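Local coordinates for glycoside hydrolase family protein (Novosphingobium sp. PP1Y, PDB 6Q2F) that acts as an alpha-L-rhamnosidase, probably hydrolysing the glycosidic bonds that hold terminal alpha-L-rhamnose on its substrates, at residues 57-62 and 680-685; 93-98 and 690-695; 379-384 and 395-400; 533-538 and 548-553. One frame throughout, in Å; residues are numbered along the deposited sequence.

Interaction 1: 57-62 and 680-685; sequences VWWHWM and SVHVPV
His-682 packs against both Trp-59 and Trp-61 where the parallel (beta/alpha)8 barrel closes, strand 56-62 being flanked by strands 85-91 and 674-677. The chain leaving 674-677 stays beside its neighbour: Ser-680 N donates to Trp-58 O at 2.7 Å, and His-682 N to His-60 O at 2.9 Å, the latter nearly straight at 176°. With CG anti to its backbone N (chi1 -175°), the Trp-59 indole lies alongside the imidazole of His-682 and points the same way, the two planes inclined at 76°. At the edge of that indole, CD1 comes within 3.1 Å of Ser-680 O, while NE1 lies 3.6 Å from His-682 CB. Trp-61 adds a third ring, its CD1 approaching His-682 CB to 3.4 Å and CD2 of the imidazole standing over one of its faces; its NE1 in turn lies above the rim of the Trp-59 ring. Aromatic residues suit this buried seam because they fill it while offering N-H groups: Asp-74 OD2, from helix 68-81, accepts from both Trp-59 NE1 and His-682 ND1. A leucine in place of Trp-59 would probably leave Asp-74 OD2 with one donor fewer and open a gap beside the imidazole. Beyond the rings, selenomethionine Met-62, bent twice along its chain, crosses Val-681 at about a right angle, with Met-62 CG 3.7 Å from Val-681 CG1. Next to it a water accepts from Met-62 N at 2.8 Å and donates to His-682 O at 3.0 Å.

Interaction 2: 93-98 and 690-695; sequences LQTPQI and PGLSLA
Thr-95 presses its methyl CG2 against CD2 of Leu-692 at 3.5 Å, closer than usual for two carbons, and this is the tight end of a contact between two loops running roughly antiparallel. Ile-98 meets the same leucine tip to tip, its CD1 3.7 Å from Leu-692 CG. Its first torsion (chi1 65°) puts CG1 in the crowded position between backbone N and carbonyl carbon, which aims CD1 at the leucine. Leucine suits this place, since its branched end offers one methyl to the threonine while its CG and both methyls meet Ile-98. Gly-691, just before it, has a positive phi of 92°, at which a CB would jam against the carbonyl O of Pro-690.

The other end is looser and nearer solvent. Leu-93 CD1 rests 3.8 Å from Leu-694 CD1 and reaches CB of the exposed Ala-695 only at a looser 4.4 Å. No direct hydrogen bond spans the loops; instead a water donates to Thr-95 OG1 at 3.1 Å and accepts weakly from Ala-695 N. Thr-95 OG1 gives its own proton to Leu-93 O at 2.8 Å, from above the carbonyl plane. Were Thr-95 replaced by an alanine, Leu-93 O and the bridging water would probably lose the hydroxyl they share, and a gap would open beside Leu-692 CD2.

Around these loops, Met-62 of strand 56-62 touches Leu-93, Thr-95 and Leu-694, while Trp-1115 of strand 1115-1116, which pairs with strand 690-691, packs on Pro-96, Ile-98 and Leu-692; residues 93-98 belong to the link from strand 85-91 to helix 108-124 in the (beta/alpha)8 barrel.

Interaction 3: 379-384 and 395-400; sequences VDRYET and YALVGP
Arg-381 lays its guanidinium over Leu-397, joining the N-cap position of the short helix 382-385 to an inverse gamma turn centred on that leucine. Arg-381 has positive phi and psi, unlike the helical residues that follow, and its side chain reaches across to residues 397-398. Its CB sits 3.9 Å from Thr-384 CG2, one turn further along the chain. CD lies about 4.2 Å from Leu-397 CD2, and the bend about the CG-CD bond (chi3 -59°) swings NE to Asp-380 OD2, a weak bond of 3.1 Å. The flat group beyond has CB and CA of Leu-397 over one face, and its NH1 rests 3.7 Å from Leu-397 CD2. At the far corner NH2 donates to Asp-380 OD2 at 2.7 Å, the strong limb of a salt bridge that meets the carboxylate through its syn lone pair and nearly in the guanidinium plane; Val-398 O also lies at this edge. An arginine fits because its long chain is apolar enough to pack on leucine yet ends in a charge that Asp-380 answers. That aspartate is shared, as OD1 takes a second salt bridge from Lys-307 and a bond from Ser-319 N, which probably keeps it ionised. It packs on Ile-318 of strand 316-325 and, with Pro-400, on Arg-543 of helix 543-575. Thr-384 CG2 and Leu-397 CD1 meet tip to tip at 3.8 Å, the threonine hydroxyl being engaged with Ser-391. One water ties the segments together, donating to Asp-380 OD2 at 2.7 Å and to Leu-397 O at 2.8 Å.

Interaction 4: 533-538 and 548-553; sequences PALTGT and RFLYDY
Leu-535 fits its branched end onto the ring of Tyr-553, docking a tight turn against helix 543-575, the long helix that leads into strand 579-582 of the (beta/alpha)8 barrel. Its CD2 forms a CH-pi contact, 3.8 Å from the centroid of the Tyr-553 ring and 15° off the normal. The sister methyl CD1 stands 3.7 Å from Tyr-553 CE1, and thus both branches of the leucine serve one ring. CD2 also touches Leu-550 CD2 at 3.7 Å, the two leucines sliding past each other in opposite directions. Phe-549 is met differently: Leu-535 CG comes at the edge of its ring, 4.0 Å from CE2. Ala-534 completes this first shell, its CB 4.1 Å from Phe-549 CD2 and just as far from Leu-550 CD2; a small residue lets the turn come close to the helix.

The second shell fixes these groups. In both aromatic residues CG is anti to the backbone N (chi1 161° in Phe-549), which turns both rings toward the 533-538 loop, and Tyr-553 CB, a turn later, stands over the rim of one face of the Phe-549 ring. Tyr-553 OH is anchored on Asn-511 O, and Phe-549 also meets the rings of Trp-531 and Phe-520.

On the loop side, Gly-537 suits its positive phi, where a CB would collide with the preceding carbonyl. The bonds Thr-538 N to Pro-533 O and Gly-537 N to Ala-534 O follow the pattern of a Schellman motif. Pro-533 O, which accepts from Thr-536 N as well, is gripped a third time by the threonine hydroxyl, Thr-536 OG1 to Pro-533 O being 2.8 Å.

How the interactions relate
The four contacts form two touching pairs. Interactions 1 and 2, with centres about 10 Å apart, share a packed border: Met-62 SE lies 3.8 Å from Leu-694 CD1, and Val-685 CG2 lies 3.6 Å from Ile-98 CD1. Interactions 3 and 4 are equally close, joined by a probable hydrogen bond from Val-379 N to Gly-537 O of 2.8 Å. About 47 Å separates the centres of interactions 1 and 3. The bound sodium, held by Asp-503, Ser-504, Glu-583, Glu-586 and Glu-644, lies about 5 Å from the side chain of Trp-58 and about 10 Å from that of Leu-694. Interaction 1 therefore borders this metal site, which is probably near the active site.

Interaction 1: 57-62 and 680-685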
# COMPACT_ATOMS: atom_id res chain seq x y z
N VAL A 57 0.37 12.24 12.88
CA VAL A 57 -0.56 11.19 13.28
C VAL A 57 -1.86 11.33 12.49
O VAL A 57 -2.26 12.42 12.08
CB VAL A 57 -0.87 11.22 14.80
CG1 VAL A 57 0.43 11.12 15.61
CG2 VAL A 57 -1.66 12.46 15.16
N TRP A 58 -2.51 10.21 12.27
CA TRP A 58 -3.90 10.24 11.86
C TRP A 58 -4.75 10.51 13.10
O TRP A 58 -4.43 10.10 14.22
CB TRP A 58 -4.30 8.92 11.19
CG TRP A 58 -3.88 8.88 9.75
CD1 TRP A 58 -3.11 9.81 9.10
CD2 TRP A 58 -4.25 7.91 8.76
NE1 TRP A 58 -2.96 9.46 7.78
CE2 TRP A 58 -3.66 8.31 7.54
CE3 TRP A 58 -5.04 6.76 8.78
CZ2 TRP A 58 -3.80 7.57 6.37
CZ3 TRP A 58 -5.19 6.03 7.61
CH2 TRP A 58 -4.59 6.45 6.42
N TRP A 59 -5.85 11.24 12.89
CA TRP A 59 -6.62 11.82 14.00
C TRP A 59 -8.11 11.67 13.68
O TRP A 59 -8.77 12.60 13.21
CB TRP A 59 -6.21 13.28 14.20
CG TRP A 59 -6.81 14.00 15.36
CD1 TRP A 59 -6.79 13.62 16.68
CD2 TRP A 59 -7.40 15.29 15.32
NE1 TRP A 59 -7.39 14.60 17.45
CE2 TRP A 59 -7.77 15.63 16.63
CE3 TRP A 59 -7.68 16.19 14.29
CZ2 TRP A 59 -8.39 16.83 16.94
CZ3 TRP A 59 -8.31 17.38 14.59
CH2 TRP A 59 -8.66 17.69 15.91
N HIS A 60 -8.64 10.48 13.95
CA HIS A 60 -10.00 10.15 13.57
C HIS A 60 -11.00 10.75 14.56
O HIS A 60 -10.84 10.61 15.77
CB HIS A 60 -10.19 8.64 13.51
CG HIS A 60 -9.47 7.98 12.38
ND1 HIS A 60 -8.15 7.60 12.46
CD2 HIS A 60 -9.90 7.60 11.16
CE1 HIS A 60 -7.79 7.03 11.32
NE2 HIS A 60 -8.83 7.02 10.51
N TRP A 61 -12.02 11.42 14.03
CA TRP A 61 -13.17 11.84 14.81
C TRP A 61 -14.21 10.72 14.74
O TRP A 61 -14.79 10.48 13.68
CB TRP A 61 -13.75 13.15 14.26
CG TRP A 61 -12.93 14.36 14.55
CD1 TRP A 61 -11.72 14.41 15.15
CD2 TRP A 61 -13.29 15.72 14.25
NE1 TRP A 61 -11.28 15.72 15.25
CE2 TRP A 61 -12.24 16.54 14.70
CE3 TRP A 61 -14.40 16.31 13.62
CZ2 TRP A 61 -12.27 17.93 14.57
CZ3 TRP A 61 -14.43 17.68 13.51
CH2 TRP A 61 -13.37 18.48 13.98
N MSE A 62 -14.43 10.03 15.86
CA MSE A 62 -15.21 8.81 15.86
C MSE A 62 -16.73 9.07 16.00
O MSE A 62 -17.21 9.31 17.10
CB MSE A 62 -14.75 7.87 16.99
CG MSE A 62 -13.32 7.33 16.87
SE MSE A 62 -12.87 6.68 15.10
CE MSE A 62 -14.27 5.33 15.06
N SER A 680 -4.25 8.31 16.26
CA SER A 680 -4.46 9.09 17.40
C SER A 680 -5.92 9.53 17.32
O SER A 680 -6.22 10.58 16.87
CB SER A 680 -3.54 10.28 17.38
OG SER A 680 -3.52 10.92 18.59
N VAL A 681 -6.81 8.67 17.76
CA VAL A 681 -8.23 8.99 17.80
C VAL A 681 -8.45 10.22 18.68
O VAL A 681 -7.81 10.39 19.72
CB VAL A 681 -9.00 7.75 18.30
CG1 VAL A 681 -10.33 8.15 18.90
CG2 VAL A 681 -9.22 6.77 17.16
N HIS A 682 -9.36 11.08 18.24
CA HIS A 682 -9.69 12.28 19.00
C HIS A 682 -10.37 11.93 20.32
O HIS A 682 -11.30 11.11 20.34
CB HIS A 682 -10.62 13.18 18.17
CG HIS A 682 -11.37 14.19 18.98
ND1 HIS A 682 -10.75 15.10 19.80
CD2 HIS A 682 -12.70 14.45 19.06
CE1 HIS A 682 -11.66 15.87 20.37
NE2 HIS A 682 -12.85 15.50 19.93
N VAL A 683 -9.90 12.55 21.40
CA VAL A 683 -10.42 12.32 22.75
C VAL A 683 -11.37 13.45 23.11
O VAL A 683 -10.92 14.56 23.41
CB VAL A 683 -9.28 12.20 23.77
CG1 VAL A 683 -9.83 12.07 25.19
CG2 VAL A 683 -8.37 11.05 23.40
N PRO A 684 -12.68 13.23 23.04
CA PRO A 684 -13.62 14.35 23.28
C PRO A 684 -13.88 14.66 24.74
O PRO A 684 -14.25 15.80 25.05
CB PRO A 684 -14.90 13.87 22.60
CG PRO A 684 -14.86 12.39 22.86
CD PRO A 684 -13.39 12.04 22.57
N VAL A 685 -13.71 13.69 25.64
CA VAL A 685 -13.97 13.87 27.07
C VAL A 685 -12.86 13.15 27.83
O VAL A 685 -12.31 12.15 27.37
CB VAL A 685 -15.37 13.35 27.49
CG1 VAL A 685 -16.48 14.08 26.74
CG2 VAL A 685 -15.49 11.87 27.22
O HOH W 1 -13.60 10.98 18.40

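Interaction 2: 93-98 and 690-695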
# COMPACT_ATOMS: atom_id res chain seq x y z
N LEU A 93 -18.10 5.37 11.76
CA LEU A 93 -18.12 4.00 12.25
C LEU A 93 -18.87 3.96 13.57
O LEU A 93 -18.62 4.80 14.45
CB LEU A 93 -16.71 3.45 12.43
CG LEU A 93 -15.84 3.37 11.18
CD1 LEU A 93 -14.57 2.59 11.48
CD2 LEU A 93 -16.60 2.68 10.05
N GLN A 94 -19.78 3.01 13.71
CA GLN A 94 -20.63 2.92 14.89
C GLN A 94 -19.79 2.90 16.17
O GLN A 94 -18.98 1.99 16.39
CB GLN A 94 -21.50 1.67 14.80
CG GLN A 94 -22.45 1.54 15.99
CD GLN A 94 -23.67 0.71 15.67
OE1 GLN A 94 -24.79 1.11 16.00
NE2 GLN A 94 -23.47 -0.44 15.03
N THR A 95 -19.98 3.91 17.01
CA THR A 95 -19.19 4.13 18.22
C THR A 95 -20.13 4.62 19.31
O THR A 95 -20.97 5.49 19.05
CB THR A 95 -18.08 5.18 18.03
OG1 THR A 95 -17.27 4.84 16.90
CG2 THR A 95 -17.21 5.25 19.27
N PRO A 96 -20.03 4.10 20.54
CA PRO A 96 -20.91 4.57 21.60
C PRO A 96 -20.77 6.07 21.80
O PRO A 96 -19.70 6.65 21.62
CB PRO A 96 -20.46 3.79 22.84
CG PRO A 96 -19.74 2.57 22.27
CD PRO A 96 -19.09 3.06 21.02
N GLN A 97 -21.88 6.70 22.14
CA GLN A 97 -21.90 8.14 22.38
C GLN A 97 -21.41 8.39 23.80
O GLN A 97 -22.03 7.96 24.77
CB GLN A 97 -23.31 8.70 22.19
CG GLN A 97 -23.35 10.21 22.23
CD GLN A 97 -24.76 10.75 22.19
OE1 GLN A 97 -25.63 10.20 21.51
NE2 GLN A 97 -25.00 11.84 22.91
N ILE A 98 -20.27 9.06 23.91
CA ILE A 98 -19.71 9.45 25.20
C ILE A 98 -19.66 10.95 25.34
O ILE A 98 -19.16 11.46 26.35
CB ILE A 98 -18.32 8.83 25.42
CG1 ILE A 98 -17.34 9.39 24.40
CG2 ILE A 98 -18.41 7.33 25.22
CD1 ILE A 98 -15.88 9.18 24.79
N PRO A 690 -9.22 3.96 28.81
CA PRO A 690 -8.50 4.74 27.81
C PRO A 690 -9.43 5.36 26.76
O PRO A 690 -8.98 6.20 26.00
CB PRO A 690 -7.57 3.71 27.16
CG PRO A 690 -8.29 2.42 27.32
CD PRO A 690 -8.96 2.52 28.66
N GLY A 691 -10.70 4.96 26.75
CA GLY A 691 -11.67 5.67 25.92
C GLY A 691 -11.88 5.14 24.51
O GLY A 691 -11.85 3.93 24.28
N LEU A 692 -12.13 6.04 23.56
CA LEU A 692 -12.48 5.63 22.21
C LEU A 692 -11.28 5.07 21.45
O LEU A 692 -10.13 5.42 21.73
CB LEU A 692 -13.02 6.81 21.42
CG LEU A 692 -14.27 7.50 21.92
CD1 LEU A 692 -14.54 8.67 20.99
CD2 LEU A 692 -15.42 6.55 21.96
N SER A 693 -11.58 4.21 20.49
CA SER A 693 -10.58 3.59 19.64
C SER A 693 -11.21 3.51 18.26
O SER A 693 -12.44 3.51 18.14
CB SER A 693 -10.23 2.19 20.14
OG SER A 693 -11.38 1.35 20.16
N LEU A 694 -10.41 3.38 17.22
CA LEU A 694 -10.94 3.27 15.87
C LEU A 694 -11.30 1.83 15.65
O LEU A 694 -10.56 1.09 15.11
CB LEU A 694 -9.89 3.69 14.86
CG LEU A 694 -10.15 3.35 13.40
CD1 LEU A 694 -11.35 4.06 12.86
CD2 LEU A 694 -8.96 3.59 12.51
N ALA A 695 -12.46 1.45 16.12
CA ALA A 695 -12.94 0.09 16.03
C ALA A 695 -11.95 -0.89 16.66
O ALA A 695 -11.53 -0.68 17.74
CB ALA A 695 -13.30 -0.27 14.61
O HOH W 2 -15.45 2.33 16.50

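Interaction 3: 379-384 and 395-400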
# COMPACT_ATOMS: atom_id res chain seq x y z
N VAL A 379 -13.32 -14.35 -26.87
CA VAL A 379 -12.11 -13.89 -26.20
C VAL A 379 -11.99 -14.62 -24.88
O VAL A 379 -12.87 -14.53 -24.01
CB VAL A 379 -12.13 -12.38 -26.00
CG1 VAL A 379 -10.95 -11.97 -25.12
CG2 VAL A 379 -12.06 -11.67 -27.36
N ASP A 380 -10.91 -15.38 -24.73
CA ASP A 380 -10.70 -16.13 -23.50
C ASP A 380 -10.52 -15.17 -22.33
O ASP A 380 -9.69 -14.26 -22.38
CB ASP A 380 -9.48 -17.04 -23.65
CG ASP A 380 -9.21 -17.82 -22.40
OD1 ASP A 380 -10.15 -18.46 -21.89
OD2 ASP A 380 -8.06 -17.78 -21.91
N ARG A 381 -11.32 -15.37 -21.28
CA ARG A 381 -11.28 -14.55 -20.07
C ARG A 381 -11.39 -13.06 -20.39
O ARG A 381 -10.64 -12.23 -19.85
CB ARG A 381 -10.05 -14.87 -19.23
CG ARG A 381 -10.38 -15.91 -18.16
CD ARG A 381 -9.18 -16.67 -17.72
NE ARG A 381 -8.54 -17.36 -18.83
CZ ARG A 381 -7.42 -18.06 -18.68
NH1 ARG A 381 -6.87 -18.13 -17.48
NH2 ARG A 381 -6.86 -18.68 -19.71
N TYR A 382 -12.37 -12.71 -21.23
CA TYR A 382 -12.50 -11.32 -21.67
C TYR A 382 -12.92 -10.41 -20.53
O TYR A 382 -12.52 -9.25 -20.48
CB TYR A 382 -13.48 -11.22 -22.85
CG TYR A 382 -14.95 -11.07 -22.49
CD1 TYR A 382 -15.51 -9.82 -22.23
CD2 TYR A 382 -15.77 -12.19 -22.39
CE1 TYR A 382 -16.84 -9.68 -21.89
CE2 TYR A 382 -17.11 -12.06 -22.06
CZ TYR A 382 -17.64 -10.81 -21.81
OH TYR A 382 -18.97 -10.68 -21.48
N GLU A 383 -13.76 -10.92 -19.61
CA GLU A 383 -14.22 -10.07 -18.51
C GLU A 383 -13.05 -9.46 -17.74
O GLU A 383 -13.03 -8.26 -17.48
CB GLU A 383 -15.13 -10.87 -17.57
CG GLU A 383 -16.44 -11.36 -18.22
CD GLU A 383 -16.33 -12.80 -18.66
OE1 GLU A 383 -15.19 -13.30 -18.72
OE2 GLU A 383 -17.37 -13.43 -18.96
N THR A 384 -12.05 -10.28 -17.38
CA THR A 384 -10.92 -9.71 -16.65
C THR A 384 -10.03 -8.88 -17.57
O THR A 384 -9.55 -7.82 -17.17
CB THR A 384 -10.12 -10.81 -15.92
OG1 THR A 384 -9.00 -10.21 -15.24
CG2 THR A 384 -9.61 -11.87 -16.85
N TYR A 395 -0.28 -11.48 -18.15
CA TYR A 395 0.47 -12.31 -19.08
C TYR A 395 0.26 -13.78 -18.78
O TYR A 395 0.47 -14.62 -19.65
CB TYR A 395 1.96 -11.97 -19.03
CG TYR A 395 2.26 -10.53 -19.36
CD1 TYR A 395 1.51 -9.84 -20.30
CD2 TYR A 395 3.29 -9.85 -18.72
CE1 TYR A 395 1.77 -8.52 -20.60
CE2 TYR A 395 3.56 -8.52 -19.02
CZ TYR A 395 2.81 -7.86 -19.96
OH TYR A 395 3.07 -6.54 -20.26
N ALA A 396 -0.15 -14.11 -17.55
CA ALA A 396 -0.36 -15.50 -17.16
C ALA A 396 -1.62 -16.09 -17.78
O ALA A 396 -1.78 -17.32 -17.76
CB ALA A 396 -0.42 -15.61 -15.63
N LEU A 397 -2.52 -15.27 -18.31
CA LEU A 397 -3.75 -15.76 -18.95
C LEU A 397 -3.40 -16.31 -20.34
O LEU A 397 -3.65 -15.69 -21.37
CB LEU A 397 -4.79 -14.65 -19.05
CG LEU A 397 -5.08 -13.85 -17.79
CD1 LEU A 397 -6.13 -12.80 -18.09
CD2 LEU A 397 -5.54 -14.78 -16.67
N VAL A 398 -2.82 -17.50 -20.35
CA VAL A 398 -2.41 -18.11 -21.61
C VAL A 398 -3.64 -18.69 -22.31
O VAL A 398 -4.40 -19.46 -21.72
CB VAL A 398 -1.34 -19.19 -21.38
CG1 VAL A 398 -0.75 -19.64 -22.70
CG2 VAL A 398 -0.25 -18.66 -20.45
N GLY A 399 -3.83 -18.30 -23.55
CA GLY A 399 -4.99 -18.74 -24.30
C GLY A 399 -4.79 -20.10 -24.92
O GLY A 399 -3.68 -20.66 -24.94
N PRO A 400 -5.87 -20.65 -25.45
CA PRO A 400 -5.74 -21.88 -26.23
C PRO A 400 -4.94 -21.60 -27.49
O PRO A 400 -4.89 -20.47 -27.99
CB PRO A 400 -7.19 -22.25 -26.56
CG PRO A 400 -7.89 -20.94 -26.60
CD PRO A 400 -7.23 -20.09 -25.53
O HOH W 3 -6.12 -16.13 -22.71

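Interaction 4: 533-538 and 548-553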
# COMPACT_ATOMS: atom_id res chain seq x y z
N PRO A 533 -15.40 -4.63 -29.86
CA PRO A 533 -16.15 -5.88 -29.62
C PRO A 533 -15.41 -6.87 -28.74
O PRO A 533 -16.05 -7.69 -28.08
CB PRO A 533 -16.36 -6.43 -31.04
CG PRO A 533 -16.38 -5.23 -31.90
CD PRO A 533 -15.33 -4.33 -31.31
N ALA A 534 -14.07 -6.81 -28.71
CA ALA A 534 -13.31 -7.66 -27.80
C ALA A 534 -13.66 -7.40 -26.35
O ALA A 534 -13.59 -8.31 -25.52
CB ALA A 534 -11.81 -7.44 -28.03
N LEU A 535 -13.99 -6.15 -26.01
CA LEU A 535 -14.39 -5.83 -24.64
C LEU A 535 -15.67 -6.54 -24.23
O LEU A 535 -15.96 -6.62 -23.03
CB LEU A 535 -14.59 -4.32 -24.49
CG LEU A 535 -13.37 -3.44 -24.68
CD1 LEU A 535 -13.80 -2.02 -24.95
CD2 LEU A 535 -12.51 -3.51 -23.42
N THR A 536 -16.44 -7.04 -25.19
CA THR A 536 -17.68 -7.75 -24.92
C THR A 536 -17.58 -9.25 -25.17
O THR A 536 -18.59 -9.94 -25.10
CB THR A 536 -18.82 -7.18 -25.76
OG1 THR A 536 -18.67 -7.61 -27.11
CG2 THR A 536 -18.81 -5.66 -25.72
N GLY A 537 -16.39 -9.77 -25.48
CA GLY A 537 -16.20 -11.18 -25.71
C GLY A 537 -15.98 -11.57 -27.16
O GLY A 537 -15.54 -12.70 -27.41
N THR A 538 -16.28 -10.69 -28.11
CA THR A 538 -16.18 -11.05 -29.53
C THR A 538 -14.73 -10.97 -29.97
O THR A 538 -14.14 -9.88 -29.98
CB THR A 538 -17.06 -10.15 -30.39
OG1 THR A 538 -18.43 -10.41 -30.10
CG2 THR A 538 -16.79 -10.43 -31.87
N ARG A 548 -3.70 -8.11 -27.08
CA ARG A 548 -2.90 -6.90 -27.03
C ARG A 548 -3.78 -5.66 -27.04
O ARG A 548 -3.47 -4.68 -26.35
CB ARG A 548 -1.91 -6.86 -28.19
CG ARG A 548 -0.79 -7.86 -28.02
CD ARG A 548 0.10 -7.90 -29.23
NE ARG A 548 1.12 -8.92 -29.05
CZ ARG A 548 2.14 -9.12 -29.87
NH1 ARG A 548 2.30 -8.37 -30.96
NH2 ARG A 548 3.01 -10.08 -29.59
N PHE A 549 -4.89 -5.68 -27.78
CA PHE A 549 -5.79 -4.54 -27.68
C PHE A 549 -6.30 -4.38 -26.26
O PHE A 549 -6.35 -3.26 -25.74
CB PHE A 549 -6.99 -4.68 -28.61
CG PHE A 549 -8.12 -3.78 -28.20
CD1 PHE A 549 -8.01 -2.41 -28.32
CD2 PHE A 549 -9.27 -4.31 -27.62
CE1 PHE A 549 -9.04 -1.57 -27.93
CE2 PHE A 549 -10.30 -3.47 -27.22
CZ PHE A 549 -10.18 -2.10 -27.37
N LEU A 550 -6.70 -5.48 -25.62
CA LEU A 550 -7.22 -5.37 -24.26
C LEU A 550 -6.14 -4.87 -23.31
O LEU A 550 -6.42 -4.00 -22.47
CB LEU A 550 -7.80 -6.72 -23.82
CG LEU A 550 -8.98 -7.12 -24.74
CD1 LEU A 550 -9.36 -8.59 -24.62
CD2 LEU A 550 -10.19 -6.22 -24.50
N TYR A 551 -4.91 -5.36 -23.45
CA TYR A 551 -3.78 -4.78 -22.72
C TYR A 551 -3.70 -3.27 -22.93
O TYR A 551 -3.55 -2.51 -21.96
CB TYR A 551 -2.46 -5.44 -23.17
CG TYR A 551 -1.22 -4.73 -22.63
CD1 TYR A 551 -0.63 -3.68 -23.33
CD2 TYR A 551 -0.65 -5.09 -21.41
CE1 TYR A 551 0.49 -3.02 -22.84
CE2 TYR A 551 0.49 -4.44 -20.91
CZ TYR A 551 1.04 -3.40 -21.62
OH TYR A 551 2.16 -2.73 -21.15
N ASP A 552 -3.77 -2.83 -24.19
CA ASP A 552 -3.74 -1.40 -24.49
C ASP A 552 -4.91 -0.67 -23.86
O ASP A 552 -4.78 0.49 -23.43
CB ASP A 552 -3.76 -1.19 -26.02
CG ASP A 552 -2.43 -1.54 -26.68
OD1 ASP A 552 -1.41 -1.52 -25.95
OD2 ASP A 552 -2.41 -1.83 -27.90
N TYR A 553 -6.07 -1.32 -23.80
CA TYR A 553 -7.23 -0.69 -23.19
C TYR A 553 -7.03 -0.55 -21.69
O TYR A 553 -7.23 0.53 -21.12
CB TYR A 553 -8.49 -1.48 -23.52
CG TYR A 553 -9.77 -0.76 -23.21
CD1 TYR A 553 -10.37 0.07 -24.15
CD2 TYR A 553 -10.38 -0.89 -21.96
CE1 TYR A 553 -11.55 0.73 -23.88
CE2 TYR A 553 -11.56 -0.22 -21.67
CZ TYR A 553 -12.14 0.59 -22.64
OH TYR A 553 -13.31 1.26 -22.37